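Local coordinates for protein malate dehydrogenase (Pyrococcus horikoshii, PDB 1V9N) that catalyses the NAD-dependent oxidation of (S)-malate to oxaloacetate in the tricarboxylic acid cycle, working as a homodimer, at residues T28-P33 with K353-E358; V120-S125 with V278-M283; P175-P180 with K299-I304. One frame throughout, in Å; residues are numbered along the deposited sequence.

Contact 1. Residues T28-P33 with K353-E358; sequences TKLGVP and KRVGVE
The flat group here is the Val355 peptide, and Lys29 meets it at the oxygen end rather than over a face: the C=O points almost straight at Lys29 CE (about 165° at the oxygen). CE lies 3.3 Å from Val355 O, with Gly356 O more distant. This path follows from CG lying opposite the backbone N (chi1 180°) and a bend at the next bond (chi2 68°), beyond which the chain runs straight. Carbonyls at the end of a helix carry partial negative charge, so a lysine methylene next to the ammonium group is probably a congenial neighbour. On the apolar side, Val357 CG1 rests 3.7 Å from Lys29 CG, the two chains sliding past each other in opposite directions. Both segments are helix C-termini closed by Schellman motifs, at Gly31 and Gly356; at their positive phi a CB would jam against the preceding carbonyl O, which calls for glycine. Beta-branched Val355 and Leu30, whose branch lies one carbon further out, cross at about a right angle, Val355 CG1 4.1 Å from Leu30 CD2; Leu30 also packs on Val64 and Ile67 of helix 60-69. Further along, Glu358 O accepts a hydrogen bond from Arg25 NH2.

Contact 2. Residues V120-S125 with V278-M283; sequences VIARNS and VCHFFM
Strands 117-125 and 278-285 run antiparallel as neighbours within the mixed sheet of the subunit, and this buried contact is their shared edge; the axes of 120-123 and 278-283 are 4.6 Å apart and their directions differ by 177°. Val120 with Phe282 and Ala122 with His280 are hydrogen-bonded pairs, each joined by two backbone bonds; Ile121 with Phe281 is the non-hydrogen-bonded pair between them. The register then slips by one residue, a beta bulge, and pairing resumes where Ser125 N donates to Val278 O at 3.0 Å and Val278 N returns a bond to Ser125 O. At the bulge Cys279 SG tucks 3.6 Å from Arg123 CA, while the guanidinium reaches away to Asp91 and Ser260 O.

Ser125 turns its hydroxyl opposite the backbone N (chi1 -177°), which carries OG to the edge of the His280 imidazole, 2.8 Å from NE2, in a hydrogen bond that either could donate. ND1 bonds Thr149 OG1 and Tyr128 stacks on the ring; held at both nitrogens, the imidazole has its rotation fixed. A small hydroxyl residue bridges to the ring without crowding it.

Val120, Ala122, His280 and Phe282 share one face, where Val120 and Phe282 touch Ser104 of helix 97-115. On the face of Ile121 and Phe281, Ile121 CG1 lies 3.7 Å from Phe281 CD1, and Phe290 and Met283 (selenomethionine) of the second subunit extend the apolar layer. The side chain of Val278 lies about 6 Å from the bound NADPH, and the bulged pair sits inside the sheet between strands 87-91 and 144-149, consistent with the LDH2/MDH2 fold.

Contact 3. Residues P175-P180 with K299-I304; sequences PTKDKP and KISQMI
An ST turn at Thr176 shapes the hairpin loop between strands 170-174 and 181-185, and this loop docks against helix 293-308. Thr176 has its OG1 between the backbone N and the carbonyl carbon (chi1 78°), where it accepts from Asp178 N at 2.9 Å and donates to Lys179 O at 2.8 Å, meeting that carbonyl from above its plane. The same rotation sends the methyl CG2 toward the helix, 3.9 Å from both Ile300 CG2 and Ile304 CD1, each isoleucine crossing the threonine at about a right angle. Threonine suits the place because one branch ties the loop and the other packs. Valine in its place, lacking the hydroxyl, would probably leave Asp178 N and Lys179 O without their partner, and the turn freer to open.

Ser301 makes the direct polar link. Its OG receives the backbone N-H of Lys177 in a nearly straight bond, 2.9 Å long with 164° at the hydrogen. A water 2.8 Å from Ser301 OG donates to Asp178 OD2, so the serine reaches the loop a second time. Lys177 lays CG 3.5 Å from Ser301 CB, then curls through three successive bends to put NZ in a salt bridge with Glu298 on the same helix. Ile300, whose CG2 lies by Pro175 O, also packs on Ile254 of the second subunit.

The chemistry is thus divided: the methyls of Thr176, Ile300 and Ile304 meet on one side, and the hydroxyl, water and salt bridge lie on the other, where a single oxygen, Ser301 OG, serves the loop both directly and through water.

Contact 1 joins residues near the two ends of the chain, tying helix 16-29 to helix 342-355, and everything in contacts 2 and 3 comes between them in sequence. Contacts 2 and 3 interleave along the chain, in the order 120-125, 175-180, 278-283, 299-304, with strand 278-285 leading on to helix 293-308; their centres are about 28 Å apart, and the strands flanking 175-180, 170-174 and 181-185, belong to the same sheet as the two strands of contact 2. Contact 1 lies at the surface, its centre about 28 Å from that of contact 2 and about 42 Å from that of contact 3, on the opposite side of the chain's centre. Contacts 2 and 3 both reach the second subunit, while no other chain of the assembly touches contact 1.

Contact 1. Residues T28-P33 with K353-E358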
loop_
_atom_site.group_PDB
_atom_site.type_symbol
_atom_site.label_atom_id
_atom_site.label_comp_id
_atom_site.label_asym_id
_atom_site.label_seq_id
_atom_site.Cartn_x
_atom_site.Cartn_y
_atom_site.Cartn_z
ATOM N N THR A 28 30.653 17.626 5.990
ATOM C CA THR A 28 31.033 19.022 5.812
ATOM C C THR A 28 32.449 19.126 5.247
ATOM O O THR A 28 32.748 20.044 4.495
ATOM C CB THR A 28 30.927 19.827 7.133
ATOM O OG1 THR A 28 31.652 19.165 8.178
ATOM C CG2 THR A 28 29.464 19.972 7.533
ATOM N N LYS A 29 33.309 18.177 5.603
ATOM C CA LYS A 29 34.686 18.151 5.098
ATOM C C LYS A 29 34.667 17.920 3.581
ATOM O O LYS A 29 35.578 18.335 2.864
ATOM C CB LYS A 29 35.477 17.023 5.772
ATOM C CG LYS A 29 36.936 16.902 5.315
ATOM C CD LYS A 29 37.760 18.098 5.761
ATOM C CE LYS A 29 39.211 17.976 5.318
ATOM N NZ LYS A 29 40.005 19.157 5.738
ATOM N N LEU A 30 33.618 17.258 3.099
ATOM C CA LEU A 30 33.476 16.973 1.672
ATOM C C LEU A 30 32.736 18.088 0.929
ATOM O O LEU A 30 32.457 17.970 -0.261
ATOM C CB LEU A 30 32.750 15.639 1.468
ATOM C CG LEU A 30 33.547 14.377 1.803
ATOM C CD1 LEU A 30 32.617 13.182 1.919
ATOM C CD2 LEU A 30 34.598 14.142 0.720
ATOM N N GLY A 31 32.411 19.165 1.635
ATOM C CA GLY A 31 31.739 20.282 0.998
ATOM C C GLY A 31 30.230 20.362 1.152
ATOM O O GLY A 31 29.598 21.254 0.579
ATOM N N VAL A 32 29.642 19.442 1.910
ATOM C CA VAL A 32 28.196 19.453 2.114
ATOM C C VAL A 32 27.841 20.550 3.112
ATOM O O VAL A 32 28.395 20.593 4.211
ATOM C CB VAL A 32 27.688 18.101 2.676
ATOM C CG1 VAL A 32 26.177 18.166 2.923
ATOM C CG2 VAL A 32 28.012 16.974 1.704
ATOM N N PRO A 33 26.935 21.469 2.734
ATOM C CA PRO A 33 26.543 22.548 3.652
ATOM C C PRO A 33 26.154 21.937 4.992
ATOM O O PRO A 33 25.491 20.898 5.042
ATOM C CB PRO A 33 25.363 23.193 2.936
ATOM C CG PRO A 33 25.763 23.046 1.478
ATOM C CD PRO A 33 26.267 21.615 1.429
ATOM N N LYS A 353 39.958 8.741 8.011
ATOM C CA LYS A 353 41.363 8.899 7.637
ATOM C C LYS A 353 41.473 9.439 6.212
ATOM O O LYS A 353 42.232 10.370 5.949
ATOM C CB LYS A 353 42.093 7.555 7.735
ATOM C CG LYS A 353 42.075 6.945 9.128
ATOM C CD LYS A 353 42.538 5.501 9.113
ATOM C CE LYS A 353 42.403 4.873 10.492
ATOM N NZ LYS A 353 42.813 3.442 10.499
ATOM N N ARG A 354 40.705 8.854 5.297
ATOM C CA ARG A 354 40.715 9.278 3.901
ATOM C C ARG A 354 40.383 10.757 3.731
ATOM O O ARG A 354 41.109 11.487 3.059
ATOM C CB ARG A 354 39.716 8.452 3.086
ATOM C CG ARG A 354 39.617 8.863 1.624
ATOM C CD ARG A 354 38.574 8.034 0.878
ATOM N NE ARG A 354 38.605 8.269 -0.566
ATOM C CZ ARG A 354 37.597 7.993 -1.389
ATOM N NH1 ARG A 354 36.471 7.473 -0.913
ATOM N NH2 ARG A 354 37.711 8.236 -2.691
ATOM N N VAL A 355 39.280 11.195 4.332
ATOM C CA VAL A 355 38.849 12.582 4.214
ATOM C C VAL A 355 39.600 13.519 5.153
ATOM O O VAL A 355 39.570 14.733 4.980
ATOM C CB VAL A 355 37.326 12.718 4.470
ATOM C CG1 VAL A 355 36.561 11.848 3.491
ATOM C CG2 VAL A 355 36.996 12.327 5.905
ATOM N N GLY A 356 40.259 12.954 6.157
ATOM C CA GLY A 356 41.027 13.769 7.080
ATOM C C GLY A 356 40.295 14.415 8.241
ATOM O O GLY A 356 40.434 15.616 8.460
ATOM N N VAL A 357 39.515 13.629 8.983
ATOM C CA VAL A 357 38.788 14.135 10.150
ATOM C C VAL A 357 38.878 13.128 11.290
ATOM O O VAL A 357 39.228 11.967 11.075
ATOM C CB VAL A 357 37.276 14.391 9.851
ATOM C CG1 VAL A 357 37.125 15.431 8.759
ATOM C CG2 VAL A 357 36.583 13.092 9.466
ATOM N N GLU A 358 38.566 13.575 12.504
ATOM C CA GLU A 358 38.592 12.696 13.669
ATOM C C GLU A 358 37.553 11.597 13.466
ATOM O O GLU A 358 36.418 11.874 13.076
ATOM C CB GLU A 358 38.251 13.477 14.943
ATOM C CG GLU A 358 38.381 12.655 16.222
ATOM C CD GLU A 358 37.700 13.305 17.419
ATOM O OE1 GLU A 358 37.890 14.525 17.631
ATOM O OE2 GLU A 358 36.980 12.592 18.154
#

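Contact 2. Residues V120-S125 with V278-M283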
loop_
_atom_site.group_PDB
_atom_site.type_symbol
_atom_site.label_atom_id
_atom_site.label_comp_id
_atom_site.label_asym_id
_atom_site.label_seq_id
_atom_site.Cartn_x
_atom_site.Cartn_y
_atom_site.Cartn_z
ATOM N N VAL A 120 3.561 15.772 -2.825
ATOM C CA VAL A 120 4.754 16.225 -3.517
ATOM C C VAL A 120 5.488 15.008 -4.046
ATOM O O VAL A 120 5.710 14.035 -3.323
ATOM C CB VAL A 120 5.690 17.039 -2.590
ATOM C CG1 VAL A 120 6.954 17.436 -3.344
ATOM C CG2 VAL A 120 4.974 18.297 -2.094
ATOM N N ILE A 121 5.837 15.058 -5.322
ATOM C CA ILE A 121 6.558 13.972 -5.953
ATOM C C ILE A 121 7.876 14.518 -6.480
ATOM O O ILE A 121 7.939 15.634 -7.002
ATOM C CB ILE A 121 5.716 13.361 -7.077
ATOM C CG1 ILE A 121 4.419 12.808 -6.467
ATOM C CG2 ILE A 121 6.487 12.263 -7.779
ATOM C CD1 ILE A 121 3.437 12.279 -7.457
ATOM N N ALA A 122 8.935 13.732 -6.335
ATOM C CA ALA A 122 10.244 14.179 -6.774
ATOM C C ALA A 122 10.947 13.181 -7.678
ATOM O O ALA A 122 10.819 11.972 -7.510
ATOM C CB ALA A 122 11.120 14.483 -5.549
ATOM N N ARG A 123 11.671 13.704 -8.660
ATOM C CA ARG A 123 12.444 12.869 -9.568
ATOM C C ARG A 123 13.855 13.424 -9.514
ATOM O O ARG A 123 14.100 14.455 -8.877
ATOM C CB ARG A 123 11.917 12.968 -11.002
ATOM C CG ARG A 123 12.169 14.325 -11.648
ATOM C CD ARG A 123 11.583 14.388 -13.044
ATOM N NE ARG A 123 11.853 15.675 -13.685
ATOM C CZ ARG A 123 11.019 16.267 -14.533
ATOM N NH1 ARG A 123 9.867 15.685 -14.834
ATOM N NH2 ARG A 123 11.338 17.429 -15.088
ATOM N N ASN A 124 14.774 12.744 -10.188
ATOM C CA ASN A 124 16.172 13.156 -10.250
ATOM C C ASN A 124 16.777 13.379 -8.869
ATOM O O ASN A 124 17.445 14.385 -8.616
ATOM C CB ASN A 124 16.306 14.420 -11.109
ATOM C CG ASN A 124 17.745 14.693 -11.521
ATOM O OD1 ASN A 124 18.572 13.784 -11.551
ATOM N ND2 ASN A 124 18.045 15.945 -11.857
ATOM N N SER A 125 16.546 12.418 -7.981
ATOM C CA SER A 125 17.063 12.471 -6.622
ATOM C C SER A 125 18.040 11.302 -6.403
ATOM O O SER A 125 18.513 10.689 -7.361
ATOM C CB SER A 125 15.898 12.392 -5.628
ATOM O OG SER A 125 16.342 12.508 -4.286
ATOM N N VAL A 278 16.654 8.536 -8.713
ATOM C CA VAL A 278 15.804 7.884 -7.728
ATOM C C VAL A 278 14.620 8.841 -7.608
ATOM O O VAL A 278 14.806 10.061 -7.633
ATOM C CB VAL A 278 16.490 7.765 -6.350
ATOM C CG1 VAL A 278 15.522 7.160 -5.350
ATOM C CG2 VAL A 278 17.736 6.897 -6.456
ATOM N N CYS A 279 13.411 8.302 -7.502
ATOM C CA CYS A 279 12.226 9.144 -7.397
ATOM C C CYS A 279 11.474 8.865 -6.101
ATOM O O CYS A 279 11.502 7.748 -5.592
ATOM C CB CYS A 279 11.319 8.917 -8.610
ATOM S SG CYS A 279 12.107 9.334 -10.219
ATOM N N HIS A 280 10.805 9.887 -5.570
ATOM C CA HIS A 280 10.071 9.740 -4.317
ATOM C C HIS A 280 8.634 10.241 -4.416
ATOM O O HIS A 280 8.293 11.029 -5.299
ATOM C CB HIS A 280 10.750 10.529 -3.190
ATOM C CG HIS A 280 12.245 10.456 -3.190
ATOM N ND1 HIS A 280 12.938 9.263 -3.220
ATOM C CD2 HIS A 280 13.181 11.431 -3.113
ATOM C CE1 HIS A 280 14.233 9.510 -3.162
ATOM N NE2 HIS A 280 14.409 10.818 -3.096
ATOM N N PHE A 281 7.809 9.783 -3.482
ATOM C CA PHE A 281 6.402 10.171 -3.394
ATOM C C PHE A 281 6.157 10.596 -1.947
ATOM O O PHE A 281 6.521 9.877 -1.019
ATOM C CB PHE A 281 5.492 8.982 -3.731
ATOM C CG PHE A 281 4.020 9.265 -3.546
ATOM C CD1 PHE A 281 3.276 9.858 -4.560
ATOM C CD2 PHE A 281 3.386 8.951 -2.346
ATOM C CE1 PHE A 281 1.918 10.135 -4.387
ATOM C CE2 PHE A 281 2.028 9.223 -2.159
ATOM C CZ PHE A 281 1.292 9.817 -3.185
ATOM N N PHE A 282 5.557 11.767 -1.756
ATOM C CA PHE A 282 5.258 12.265 -0.416
ATOM C C PHE A 282 3.808 12.717 -0.388
ATOM O O PHE A 282 3.337 13.403 -1.302
ATOM C CB PHE A 282 6.166 13.448 -0.058
ATOM C CG PHE A 282 7.635 13.143 -0.179
ATOM C CD1 PHE A 282 8.302 12.443 0.823
ATOM C CD2 PHE A 282 8.345 13.527 -1.315
ATOM C CE1 PHE A 282 9.655 12.128 0.693
ATOM C CE2 PHE A 282 9.698 13.217 -1.455
ATOM C CZ PHE A 282 10.353 12.515 -0.446
HETATM N N MSE A 283 3.093 12.325 0.658
HETATM C CA MSE A 283 1.703 12.707 0.788
HETATM C C MSE A 283 1.376 13.007 2.239
HETATM O O MSE A 283 1.708 12.232 3.143
HETATM C CB MSE A 283 0.796 11.595 0.282
HETATM C CG MSE A 283 -0.676 11.929 0.357
HETATM SE SE MSE A 283 -1.717 10.434 -0.233
HETATM C CE MSE A 283 -2.916 10.261 1.273
#

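Contact 3. Residues P175-P180 with K299-I304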
loop_
_atom_site.group_PDB
_atom_site.type_symbol
_atom_site.label_atom_id
_atom_site.label_comp_id
_atom_site.label_asym_id
_atom_site.label_seq_id
_atom_site.Cartn_x
_atom_site.Cartn_y
_atom_site.Cartn_z
ATOM N N PRO A 175 -0.198 10.427 14.038
ATOM C CA PRO A 175 -0.026 10.759 15.453
ATOM C C PRO A 175 -1.015 9.985 16.333
ATOM O O PRO A 175 -2.100 9.608 15.880
ATOM C CB PRO A 175 -0.276 12.266 15.485
ATOM C CG PRO A 175 -1.290 12.454 14.405
ATOM C CD PRO A 175 -0.787 11.558 13.293
ATOM N N THR A 176 -0.623 9.728 17.579
ATOM C CA THR A 176 -1.488 9.027 18.524
ATOM C C THR A 176 -1.417 9.768 19.861
ATOM O O THR A 176 -0.796 10.833 19.958
ATOM C CB THR A 176 -1.036 7.562 18.759
ATOM O OG1 THR A 176 0.089 7.547 19.641
ATOM C CG2 THR A 176 -0.648 6.886 17.439
ATOM N N LYS A 177 -2.059 9.214 20.886
ATOM C CA LYS A 177 -2.022 9.824 22.210
ATOM C C LYS A 177 -0.594 9.726 22.746
ATOM O O LYS A 177 -0.187 10.513 23.600
ATOM C CB LYS A 177 -2.973 9.098 23.169
ATOM C CG LYS A 177 -4.447 9.137 22.770
ATOM C CD LYS A 177 -5.075 10.502 23.010
ATOM C CE LYS A 177 -5.089 10.857 24.494
ATOM N NZ LYS A 177 -5.812 9.839 25.319
ATOM N N ASP A 178 0.163 8.755 22.239
ATOM C CA ASP A 178 1.540 8.547 22.673
ATOM C C ASP A 178 2.500 8.708 21.495
ATOM O O ASP A 178 2.517 9.753 20.854
ATOM C CB ASP A 178 1.672 7.157 23.298
ATOM C CG ASP A 178 0.594 6.888 24.346
ATOM O OD1 ASP A 178 0.496 7.673 25.313
ATOM O OD2 ASP A 178 -0.159 5.901 24.198
ATOM N N LYS A 179 3.300 7.688 21.206
ATOM C CA LYS A 179 4.233 7.778 20.086
ATOM C C LYS A 179 3.522 7.504 18.765
ATOM O O LYS A 179 2.589 6.700 18.698
ATOM C CB LYS A 179 5.403 6.812 20.281
ATOM C CG LYS A 179 6.320 7.242 21.415
ATOM C CD LYS A 179 7.499 6.309 21.622
ATOM C CE LYS A 179 8.332 6.782 22.818
ATOM N NZ LYS A 179 9.401 5.819 23.201
ATOM N N PRO A 180 3.956 8.174 17.691
ATOM C CA PRO A 180 3.330 7.980 16.382
ATOM C C PRO A 180 3.268 6.533 15.908
ATOM O O PRO A 180 4.164 5.726 16.184
ATOM C CB PRO A 180 4.198 8.828 15.450
ATOM C CG PRO A 180 4.715 9.912 16.350
ATOM C CD PRO A 180 5.058 9.149 17.607
ATOM N N LYS A 299 -9.223 7.933 19.169
ATOM C CA LYS A 299 -9.690 6.758 18.451
ATOM C C LYS A 299 -8.606 5.799 17.969
ATOM O O LYS A 299 -8.749 4.580 18.110
ATOM C CB LYS A 299 -10.571 7.181 17.274
ATOM C CG LYS A 299 -11.880 7.825 17.703
ATOM C CD LYS A 299 -12.666 6.901 18.621
ATOM C CE LYS A 299 -13.997 7.512 19.016
ATOM N NZ LYS A 299 -14.773 6.581 19.890
ATOM N N ILE A 300 -7.524 6.325 17.403
ATOM C CA ILE A 300 -6.469 5.442 16.913
ATOM C C ILE A 300 -5.752 4.735 18.061
ATOM O O ILE A 300 -5.400 3.562 17.943
ATOM C CB ILE A 300 -5.435 6.195 16.032
ATOM C CG1 ILE A 300 -4.607 5.176 15.248
ATOM C CG2 ILE A 300 -4.530 7.076 16.893
ATOM C CD1 ILE A 300 -3.648 5.789 14.225
ATOM N N SER A 301 -5.545 5.442 19.167
ATOM C CA SER A 301 -4.884 4.850 20.329
ATOM C C SER A 301 -5.759 3.766 20.938
ATOM O O SER A 301 -5.252 2.774 21.458
ATOM C CB SER A 301 -4.578 5.915 21.383
ATOM O OG SER A 301 -3.474 6.708 20.995
ATOM N N GLN A 302 -7.076 3.955 20.874
ATOM C CA GLN A 302 -8.001 2.959 21.404
ATOM C C GLN A 302 -7.947 1.714 20.522
ATOM O O GLN A 302 -8.044 0.583 21.013
ATOM C CB GLN A 302 -9.427 3.516 21.451
ATOM C CG GLN A 302 -9.562 4.775 22.302
ATOM C CD GLN A 302 -10.996 5.071 22.714
ATOM O OE1 GLN A 302 -11.923 4.974 21.910
ATOM N NE2 GLN A 302 -11.179 5.450 23.975
HETATM N N MSE A 303 -7.796 1.924 19.216
HETATM C CA MSE A 303 -7.700 0.806 18.282
HETATM C C MSE A 303 -6.412 0.034 18.563
HETATM O O MSE A 303 -6.412 -1.192 18.625
HETATM C CB MSE A 303 -7.682 1.309 16.836
HETATM C CG MSE A 303 -7.380 0.229 15.807
HETATM SE SE MSE A 303 -7.268 0.887 13.973
HETATM C CE MSE A 303 -5.419 1.478 13.964
ATOM N N ILE A 304 -5.314 0.768 18.725
ATOM C CA ILE A 304 -4.020 0.156 18.996
ATOM C C ILE A 304 -4.061 -0.651 20.297
ATOM O O ILE A 304 -3.585 -1.785 20.347
ATOM C CB ILE A 304 -2.912 1.228 19.098
ATOM C CG1 ILE A 304 -2.740 1.928 17.741
ATOM C CG2 ILE A 304 -1.600 0.584 19.547
ATOM C CD1 ILE A 304 -1.853 3.151 17.792
HETATM O O HOH W 1 -1.505 4.993 22.009
#